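Local coordinates for secreted effector protein SifA (Salmonella typhimurium, PDB 3CXB) that is secreted into host cells, where it interacts with host PLEKHM2 and is required for endosomal tubulation and the formation of Salmonella-induced filaments, at residues K260-V265 against E289-I294; I256-M261 against Q297-I302; T204-K209 against Q308-M313. All blocks are in the same frame, centred on the assembly; numbering follows the deposited sequence.

Interaction 1 (K260-V265 against E289-I294); sequences KMVKEV and EIVEAI
Val262 and Val291 point their side chains at each other across the gap between helix 258-267 and helix 283-303, and one methyl from each makes the closest approach, Val262 CG1 to Val291 CG1 at 3.5 Å. The two branches of Val262 are put to separate uses. CG1 lies between the backbone N and the carbonyl carbon (chi1 54°) and takes the methyl of Val291, whereas CG2, anti to the backbone N and beside the carbonyl carbon, reaches Ile294. There it meets the end of the isoleucine chain, Val262 CG2 to Ile294 CD1 at 4.1 Å, and lies nearly as close to its CG2 branch, so that the methyl sits over the fork of Ile294. Val291 CG1 has a second neighbour in Lys263, whose aliphatic stem crosses it at about a right angle and touches it through Lys263 CG, 4.1 Å from Val291 CG1. Beyond that point the lysine chain runs on extended, and its ammonium group makes a long, weak ion pair with Glu259 of its own helix. The axes of the two segments approach to 9.5 Å, with their N-to-C directions 121° apart, and four residues make the contact. Elsewhere on helix 258-267, Met261 and Val265 pack against Tyr184 of helix 180-187, while Ile294 also rests on Pro161 of strand 158-167. The valines and Ile294 are buried and Lys263 is exposed, which sets the edge of the apolar patch at the lysine stem. With aliphatic carbons alone doing the touching, the two helices are held here by dispersion and by the exclusion of water, and, with no polar group to set a direction, the fit probably depends on side-chain shape.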
loop_
_atom_site.group_PDB
_atom_site.type_symbol
_atom_site.label_atom_id
_atom_site.label_comp_id
_atom_site.label_asym_id
_atom_site.label_seq_id
_atom_site.Cartn_x
_atom_site.Cartn_y
_atom_site.Cartn_z
ATOM N N LYS A 260 11.510 12.663 1.873
ATOM C CA LYS A 260 11.782 14.082 1.689
ATOM C C LYS A 260 10.655 14.636 0.820
ATOM O O LYS A 260 10.195 15.767 0.991
ATOM C CB LYS A 260 13.145 14.258 1.008
ATOM C CG LYS A 260 13.761 15.651 1.127
ATOM C CD LYS A 260 13.091 16.653 0.203
ATOM C CE LYS A 260 13.806 17.990 0.235
ATOM N NZ LYS A 260 13.186 18.947 -0.714
ATOM N N MET A 261 10.202 13.798 -0.100
ATOM C CA MET A 261 9.132 14.147 -1.006
ATOM C C MET A 261 7.879 14.543 -0.236
ATOM O O MET A 261 7.261 15.568 -0.523
ATOM C CB MET A 261 8.832 12.950 -1.897
ATOM C CG MET A 261 8.842 13.254 -3.365
ATOM S SD MET A 261 8.972 11.757 -4.343
ATOM C CE MET A 261 7.240 11.568 -4.873
ATOM N N VAL A 262 7.504 13.719 0.742
ATOM C CA VAL A 262 6.311 13.970 1.547
ATOM C C VAL A 262 6.522 15.023 2.625
ATOM O O VAL A 262 5.619 15.811 2.913
ATOM C CB VAL A 262 5.798 12.668 2.212
ATOM C CG1 VAL A 262 6.909 12.008 3.005
ATOM C CG2 VAL A 262 4.625 12.982 3.128
ATOM N N LYS A 263 7.706 15.032 3.229
ATOM C CA LYS A 263 8.018 16.013 4.264
ATOM C C LYS A 263 7.760 17.407 3.688
ATOM O O LYS A 263 7.326 18.318 4.398
ATOM C CB LYS A 263 9.485 15.878 4.687
ATOM C CG LYS A 263 9.837 14.521 5.266
ATOM C CD LYS A 263 11.327 14.386 5.522
ATOM C CE LYS A 263 11.673 13.040 6.159
ATOM N NZ LYS A 263 13.128 12.916 6.501
ATOM N N GLU A 264 8.016 17.544 2.388
ATOM C CA GLU A 264 7.830 18.791 1.654
ATOM C C GLU A 264 6.372 19.189 1.550
ATOM O O GLU A 264 5.945 20.180 2.133
ATOM C CB GLU A 264 8.392 18.649 0.240
ATOM C CG GLU A 264 9.901 18.697 0.154
ATOM C CD GLU A 264 10.421 20.111 0.031
ATOM O OE1 GLU A 264 9.993 20.817 -0.910
ATOM O OE2 GLU A 264 11.255 20.515 0.868
ATOM N N VAL A 265 5.620 18.404 0.787
ATOM C CA VAL A 265 4.203 18.644 0.559
ATOM C C VAL A 265 3.396 18.858 1.830
ATOM O O VAL A 265 2.274 19.353 1.773
ATOM C CB VAL A 265 3.568 17.481 -0.208
ATOM C CG1 VAL A 265 4.219 17.335 -1.569
ATOM C CG2 VAL A 265 3.738 16.207 0.582
ATOM N N GLU A 289 5.894 9.818 12.411
ATOM C CA GLU A 289 5.024 8.685 12.182
ATOM C C GLU A 289 4.156 8.969 10.966
ATOM O O GLU A 289 4.072 8.145 10.056
ATOM C CB GLU A 289 4.174 8.433 13.419
ATOM C CG GLU A 289 3.289 7.213 13.315
ATOM C CD GLU A 289 3.146 6.483 14.641
ATOM O OE1 GLU A 289 2.252 5.614 14.754
ATOM O OE2 GLU A 289 3.937 6.772 15.565
ATOM N N ILE A 290 3.525 10.141 10.949
ATOM C CA ILE A 290 2.678 10.547 9.826
ATOM C C ILE A 290 3.452 10.273 8.544
ATOM O O ILE A 290 3.009 9.526 7.667
ATOM C CB ILE A 290 2.388 12.069 9.836
ATOM C CG1 ILE A 290 1.751 12.493 11.162
ATOM C CG2 ILE A 290 1.520 12.430 8.633
ATOM C CD1 ILE A 290 0.258 12.212 11.281
ATOM N N VAL A 291 4.625 10.894 8.460
ATOM C CA VAL A 291 5.485 10.766 7.297
ATOM C C VAL A 291 5.671 9.318 6.892
ATOM O O VAL A 291 5.420 8.955 5.739
ATOM C CB VAL A 291 6.882 11.382 7.542
ATOM C CG1 VAL A 291 7.758 11.186 6.305
ATOM C CG2 VAL A 291 6.756 12.854 7.856
ATOM N N GLU A 292 6.106 8.494 7.840
ATOM C CA GLU A 292 6.348 7.089 7.562
ATOM C C GLU A 292 5.114 6.341 7.052
ATOM O O GLU A 292 5.226 5.454 6.185
ATOM C CB GLU A 292 6.906 6.388 8.799
ATOM C CG GLU A 292 7.282 4.938 8.537
ATOM C CD GLU A 292 7.822 4.226 9.766
ATOM O OE1 GLU A 292 8.720 4.795 10.430
ATOM O OE2 GLU A 292 7.358 3.095 10.058
ATOM N N ALA A 293 3.939 6.687 7.572
ATOM C CA ALA A 293 2.719 6.025 7.131
ATOM C C ALA A 293 2.425 6.387 5.685
ATOM O O ALA A 293 2.159 5.506 4.868
ATOM C CB ALA A 293 1.556 6.414 8.006
ATOM N N ILE A 294 2.478 7.677 5.359
ATOM C CA ILE A 294 2.208 8.122 3.988
ATOM C C ILE A 294 3.247 7.586 2.992
ATOM O O ILE A 294 2.916 7.124 1.888
ATOM C CB ILE A 294 2.174 9.665 3.885
ATOM C CG1 ILE A 294 1.204 10.237 4.928
ATOM C CG2 ILE A 294 1.713 10.075 2.483
ATOM C CD1 ILE A 294 1.221 11.763 5.028
#

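Interaction 2 (I256-M261 against Q297-I302)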
loop_
_atom_site.group_PDB
_atom_site.type_symbol
_atom_site.label_atom_id
_atom_site.label_comp_id
_atom_site.label_asym_id
_atom_site.label_seq_id
_atom_site.Cartn_x
_atom_site.Cartn_y
_atom_site.Cartn_z
ATOM N N ILE A 256 15.321 13.099 -5.086
ATOM C CA ILE A 256 14.496 13.389 -3.914
ATOM C C ILE A 256 13.640 12.179 -3.527
ATOM O O ILE A 256 12.651 11.876 -4.192
ATOM C CB ILE A 256 13.561 14.600 -4.183
ATOM C CG1 ILE A 256 14.392 15.810 -4.643
ATOM C CG2 ILE A 256 12.753 14.934 -2.924
ATOM C CD1 ILE A 256 13.565 17.047 -4.991
ATOM N N PRO A 257 14.008 11.476 -2.441
ATOM C CA PRO A 257 13.256 10.304 -1.994
ATOM C C PRO A 257 11.822 10.610 -1.565
ATOM O O PRO A 257 11.451 11.774 -1.381
ATOM C CB PRO A 257 14.114 9.765 -0.852
ATOM C CG PRO A 257 14.737 10.979 -0.308
ATOM C CD PRO A 257 15.145 11.726 -1.543
ATOM N N ILE A 258 11.019 9.554 -1.425
ATOM C CA ILE A 258 9.627 9.690 -1.015
ATOM C C ILE A 258 9.473 10.387 0.342
ATOM O O ILE A 258 8.569 11.197 0.517
ATOM C CB ILE A 258 8.918 8.317 -0.969
ATOM C CG1 ILE A 258 8.923 7.693 -2.361
ATOM C CG2 ILE A 258 7.495 8.481 -0.474
ATOM C CD1 ILE A 258 8.152 6.415 -2.463
ATOM N N GLU A 259 10.347 10.094 1.298
ATOM C CA GLU A 259 10.235 10.744 2.596
ATOM C C GLU A 259 10.395 12.245 2.462
ATOM O O GLU A 259 9.529 13.009 2.883
ATOM C CB GLU A 259 11.284 10.210 3.562
ATOM C CG GLU A 259 11.102 8.749 3.905
ATOM C CD GLU A 259 12.052 8.286 4.990
ATOM O OE1 GLU A 259 12.028 7.077 5.323
ATOM O OE2 GLU A 259 12.819 9.138 5.504
ATOM N N LYS A 260 11.510 12.663 1.873
ATOM C CA LYS A 260 11.782 14.082 1.689
ATOM C C LYS A 260 10.655 14.636 0.820
ATOM O O LYS A 260 10.195 15.767 0.991
ATOM C CB LYS A 260 13.145 14.258 1.008
ATOM C CG LYS A 260 13.761 15.651 1.127
ATOM C CD LYS A 260 13.091 16.653 0.203
ATOM C CE LYS A 260 13.806 17.990 0.235
ATOM N NZ LYS A 260 13.186 18.947 -0.714
ATOM N N MET A 261 10.202 13.798 -0.100
ATOM C CA MET A 261 9.132 14.147 -1.006
ATOM C C MET A 261 7.879 14.543 -0.236
ATOM O O MET A 261 7.261 15.568 -0.523
ATOM C CB MET A 261 8.832 12.950 -1.897
ATOM C CG MET A 261 8.842 13.254 -3.365
ATOM S SD MET A 261 8.972 11.757 -4.343
ATOM C CE MET A 261 7.240 11.568 -4.873
ATOM N N GLN A 297 2.704 3.811 2.183
ATOM C CA GLN A 297 1.600 3.637 1.248
ATOM C C GLN A 297 1.919 4.139 -0.160
ATOM O O GLN A 297 1.536 3.512 -1.158
ATOM C CB GLN A 297 0.348 4.326 1.790
ATOM C CG GLN A 297 -0.308 3.602 2.963
ATOM C CD GLN A 297 -1.500 4.361 3.551
ATOM O OE1 GLN A 297 -2.427 4.753 2.836
ATOM N NE2 GLN A 297 -1.479 4.560 4.863
ATOM N N VAL A 298 2.609 5.273 -0.243
ATOM C CA VAL A 298 2.984 5.821 -1.542
ATOM C C VAL A 298 3.875 4.781 -2.200
ATOM O O VAL A 298 3.681 4.391 -3.361
ATOM C CB VAL A 298 3.798 7.130 -1.412
ATOM C CG1 VAL A 298 4.357 7.485 -2.762
ATOM C CG2 VAL A 298 2.916 8.278 -0.905
ATOM N N PHE A 299 4.851 4.332 -1.424
ATOM C CA PHE A 299 5.796 3.343 -1.877
ATOM C C PHE A 299 5.050 2.093 -2.322
ATOM O O PHE A 299 5.313 1.557 -3.410
ATOM C CB PHE A 299 6.775 3.013 -0.748
ATOM C CG PHE A 299 7.768 1.950 -1.104
ATOM C CD1 PHE A 299 7.361 0.630 -1.285
ATOM C CD2 PHE A 299 9.112 2.271 -1.284
ATOM C CE1 PHE A 299 8.275 -0.356 -1.640
ATOM C CE2 PHE A 299 10.043 1.296 -1.638
ATOM C CZ PHE A 299 9.626 -0.023 -1.820
ATOM N N HIS A 300 4.113 1.634 -1.490
ATOM C CA HIS A 300 3.348 0.431 -1.831
ATOM C C HIS A 300 2.523 0.640 -3.079
ATOM O O HIS A 300 2.280 -0.301 -3.830
ATOM C CB HIS A 300 2.424 -0.006 -0.685
ATOM C CG HIS A 300 1.449 -1.073 -1.077
ATOM N ND1 HIS A 300 0.217 -0.785 -1.621
ATOM C CD2 HIS A 300 1.540 -2.426 -1.043
ATOM C CE1 HIS A 300 -0.412 -1.914 -1.906
ATOM N NE2 HIS A 300 0.370 -2.925 -1.564
ATOM N N ALA A 301 2.089 1.879 -3.285
ATOM C CA ALA A 301 1.296 2.240 -4.450
ATOM C C ALA A 301 2.150 2.052 -5.700
ATOM O O ALA A 301 1.674 1.571 -6.738
ATOM C CB ALA A 301 0.858 3.681 -4.327
ATOM N N ILE A 302 3.429 2.405 -5.584
ATOM C CA ILE A 302 4.346 2.307 -6.721
ATOM C C ILE A 302 4.885 0.916 -6.990
ATOM O O ILE A 302 4.693 0.375 -8.075
ATOM C CB ILE A 302 5.556 3.262 -6.552
ATOM C CG1 ILE A 302 5.071 4.711 -6.563
ATOM C CG2 ILE A 302 6.580 3.030 -7.668
ATOM C CD1 ILE A 302 6.080 5.651 -5.991
#
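The backbones of 256-261 and 297-302 come nearest at Ile258 and Phe299, whose CA atoms are 7.5 Å apart, where the first turn of helix 258-267 faces the C-terminal part of helix 283-303. Ile258 carries the contact by itself from its side. Its CG1 branch stands opposite the carbonyl carbon (chi1 -61°) and the chain continues outstretched, which sends CD1 straight into the angle between three residues of the other helix. Val298 lies along one flank, with Ile258 CD1 4.0 Å from Val298 CG1. Beneath the tip is the main chain itself, Ile258 CD1 being 3.9 Å from Phe299 CA, and Phe299 CB adds to the same floor. One turn on, Ile302 CD1 lies 4.2 Å from Ile258 CD1. Ile258 CG2 also touches Val298, and these two side chains slide past each other in opposite directions, so that both branches of the isoleucine lean on the valine. The Phe299 ring meets the rings of Tyr205 and Phe303, while its CA and CB are the atoms nearest the methyl.

Pro257 holds the N-cap position, its carbonyl O accepting the bond from Met261 N at 2.7 Å. At the same helix start, Glu201 OE1 accepts a weak hydrogen bond from Ile258 N, and Trp197 packs on Ile258 and Met261. Trp197 and Glu201 have the spacing of the WxxxE sequence, the signature of the WxxxE group of bacterial effectors. These residues pack against the beginning of helix 258-267, consistent with a structural role for the motif. The arrangement belongs to the helical C-terminal domain of SifA, whose fold resembles that of the SopE-type bacterial guanine nucleotide exchange factors.

Interaction 3 (T204-K209 against Q308-M313); sequences TYLAAK and QAIQKM
Helix 197-220, which begins with the WxxxE sequence, packs here on the last long helix of the modelled chain, 307-324, with Leu206 and Lys209 meeting Gln308, Ile310 and Gln311. The segments run in broadly the same direction, 41° apart, with 9.1 Å between their axes at closest approach. Leu206 and Ile310 form the apolar part: their side chains cross at about a right angle, and Leu206 CD2 comes to 3.9 Å from Ile310 CG1. Next to them the backbones draw together, Lys209 CA being 5.4 Å from Gln311 CA, and the stem of the glutamine is laid against the lysine carbonyl, with Lys209 O 3.4 Å from Gln311 CG. The lysine's own methylenes pass beside that stem, Lys209 CG lying 4.0 Å from Gln311 CB.

Within this helical bundle, helix 283-303 forms a third wall, and a bend at chi2 (58°) turns the Lys209 chain along the interface, so that NZ makes a salt bridge with Asp296 OD2 of that helix, the atom that also bonds the hydroxyl of Tyr205. Gln308, likewise bent at chi2, brings its amide back to the lysine, although its CB points away. Gln308 NE2 and Lys209 NZ, 3.5 Å apart, are both donors and make no bond to each other. Instead the amide gives a weak hydrogen bond to Asp296 OD1, and the carboxylate probably offsets the charge of the buried lysine.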
loop_
_atom_site.group_PDB
_atom_site.type_symbol
_atom_site.label_atom_id
_atom_site.label_comp_id
_atom_site.label_asym_id
_atom_site.label_seq_id
_atom_site.Cartn_x
_atom_site.Cartn_y
_atom_site.Cartn_z
ATOM N N THR A 204 17.005 1.736 -1.828
ATOM C CA THR A 204 17.233 2.623 -0.691
ATOM C C THR A 204 16.204 2.453 0.412
ATOM O O THR A 204 16.537 2.149 1.560
ATOM C CB THR A 204 17.202 4.101 -1.128
ATOM O OG1 THR A 204 18.286 4.348 -2.027
ATOM C CG2 THR A 204 17.329 5.032 0.085
ATOM N N TYR A 205 14.949 2.672 0.045
ATOM C CA TYR A 205 13.823 2.584 0.968
ATOM C C TYR A 205 13.758 1.226 1.662
ATOM O O TYR A 205 13.781 1.138 2.886
ATOM C CB TYR A 205 12.523 2.858 0.197
ATOM C CG TYR A 205 11.340 3.249 1.057
ATOM C CD1 TYR A 205 10.603 2.287 1.754
ATOM C CD2 TYR A 205 10.951 4.591 1.170
ATOM C CE1 TYR A 205 9.509 2.654 2.539
ATOM C CE2 TYR A 205 9.862 4.964 1.948
ATOM C CZ TYR A 205 9.146 3.992 2.625
ATOM O OH TYR A 205 8.043 4.352 3.356
ATOM N N LEU A 206 13.702 0.165 0.874
ATOM C CA LEU A 206 13.605 -1.159 1.441
ATOM C C LEU A 206 14.777 -1.564 2.330
ATOM O O LEU A 206 14.565 -2.155 3.390
ATOM C CB LEU A 206 13.388 -2.180 0.322
ATOM C CG LEU A 206 11.981 -2.120 -0.296
ATOM C CD1 LEU A 206 11.873 -2.984 -1.540
ATOM C CD2 LEU A 206 10.978 -2.585 0.745
ATOM N N ALA A 207 16.007 -1.255 1.920
ATOM C CA ALA A 207 17.164 -1.632 2.738
ATOM C C ALA A 207 17.105 -0.879 4.066
ATOM O O ALA A 207 17.452 -1.433 5.118
ATOM C CB ALA A 207 18.482 -1.346 2.003
ATOM N N ALA A 208 16.646 0.372 4.026
ATOM C CA ALA A 208 16.515 1.161 5.251
ATOM C C ALA A 208 15.476 0.520 6.186
ATOM O O ALA A 208 15.652 0.505 7.414
ATOM C CB ALA A 208 16.102 2.569 4.919
ATOM N N LYS A 209 14.397 0.001 5.596
ATOM C CA LYS A 209 13.338 -0.653 6.351
ATOM C C LYS A 209 13.912 -1.924 6.980
ATOM O O LYS A 209 13.651 -2.245 8.145
ATOM C CB LYS A 209 12.183 -1.018 5.419
ATOM C CG LYS A 209 10.805 -0.763 5.983
ATOM C CD LYS A 209 10.639 0.686 6.360
ATOM C CE LYS A 209 9.168 1.043 6.524
ATOM N NZ LYS A 209 8.993 2.350 7.231
ATOM N N GLN A 308 6.294 -2.681 5.187
ATOM C CA GLN A 308 6.241 -3.193 6.566
ATOM C C GLN A 308 6.374 -4.700 6.578
ATOM O O GLN A 308 6.905 -5.290 7.528
ATOM C CB GLN A 308 4.933 -2.797 7.256
ATOM C CG GLN A 308 4.889 -1.363 7.723
ATOM C CD GLN A 308 5.972 -1.037 8.733
ATOM O OE1 GLN A 308 5.912 -1.447 9.886
ATOM N NE2 GLN A 308 6.975 -0.294 8.297
ATOM N N ALA A 309 5.884 -5.325 5.518
ATOM C CA ALA A 309 5.971 -6.768 5.409
ATOM C C ALA A 309 7.444 -7.117 5.336
ATOM O O ALA A 309 7.892 -8.086 5.948
ATOM C CB ALA A 309 5.271 -7.242 4.163
ATOM N N ILE A 310 8.201 -6.325 4.583
ATOM C CA ILE A 310 9.627 -6.579 4.454
ATOM C C ILE A 310 10.329 -6.404 5.801
ATOM O O ILE A 310 11.123 -7.254 6.215
ATOM C CB ILE A 310 10.273 -5.661 3.383
ATOM C CG1 ILE A 310 9.926 -6.179 1.982
ATOM C CG2 ILE A 310 11.800 -5.693 3.512
ATOM C CD1 ILE A 310 8.456 -6.352 1.719
ATOM N N GLN A 311 10.017 -5.315 6.494
ATOM C CA GLN A 311 10.619 -5.069 7.795
ATOM C C GLN A 311 10.395 -6.266 8.705
ATOM O O GLN A 311 11.277 -6.630 9.474
ATOM C CB GLN A 311 10.018 -3.826 8.442
ATOM C CG GLN A 311 10.778 -3.360 9.674
ATOM C CD GLN A 311 10.184 -2.102 10.284
ATOM O OE1 GLN A 311 9.088 -2.131 10.833
ATOM N NE2 GLN A 311 10.901 -0.991 10.179
ATOM N N LYS A 312 9.223 -6.889 8.607
ATOM C CA LYS A 312 8.916 -8.033 9.458
ATOM C C LYS A 312 9.735 -9.246 9.128
ATOM O O LYS A 312 10.280 -9.875 10.032
ATOM C CB LYS A 312 7.437 -8.422 9.382
ATOM C CG LYS A 312 6.495 -7.429 10.033
ATOM C CD LYS A 312 5.044 -7.891 9.929
ATOM C CE LYS A 312 4.070 -6.825 10.434
ATOM N NZ LYS A 312 2.656 -7.300 10.398
ATOM N N MET A 313 9.832 -9.581 7.844
ATOM C CA MET A 313 10.595 -10.760 7.467
ATOM C C MET A 313 12.052 -10.553 7.873
ATOM O O MET A 313 12.777 -11.507 8.181
ATOM C CB MET A 313 10.456 -11.048 5.975
ATOM C CG MET A 313 11.057 -10.038 5.065
ATOM S SD MET A 313 10.804 -10.552 3.342
ATOM C CE MET A 313 12.121 -11.728 3.132
#

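How the interactions relate
Interactions 1 and 2 hold the same pair of helices, 258-267 and 283-303, at points whose centres are 8 Å apart, and they share Lys260 and Met261; both are buried and wholly apolar in what they touch, though interaction 1 reaches the surface at a lysine stem. Interaction 3 joins two other helices, 197-220 and 307-324, the latter following 283-303 in the chain. It too is buried, but adds amide and ammonium groups to one aliphatic pair. Helix 283-303 links all three: the Phe299 ring bridges interaction 2 to Tyr205 and Leu206 of interaction 3, while Glu292 of 289-294 forms a long, weak ion pair with Lys209.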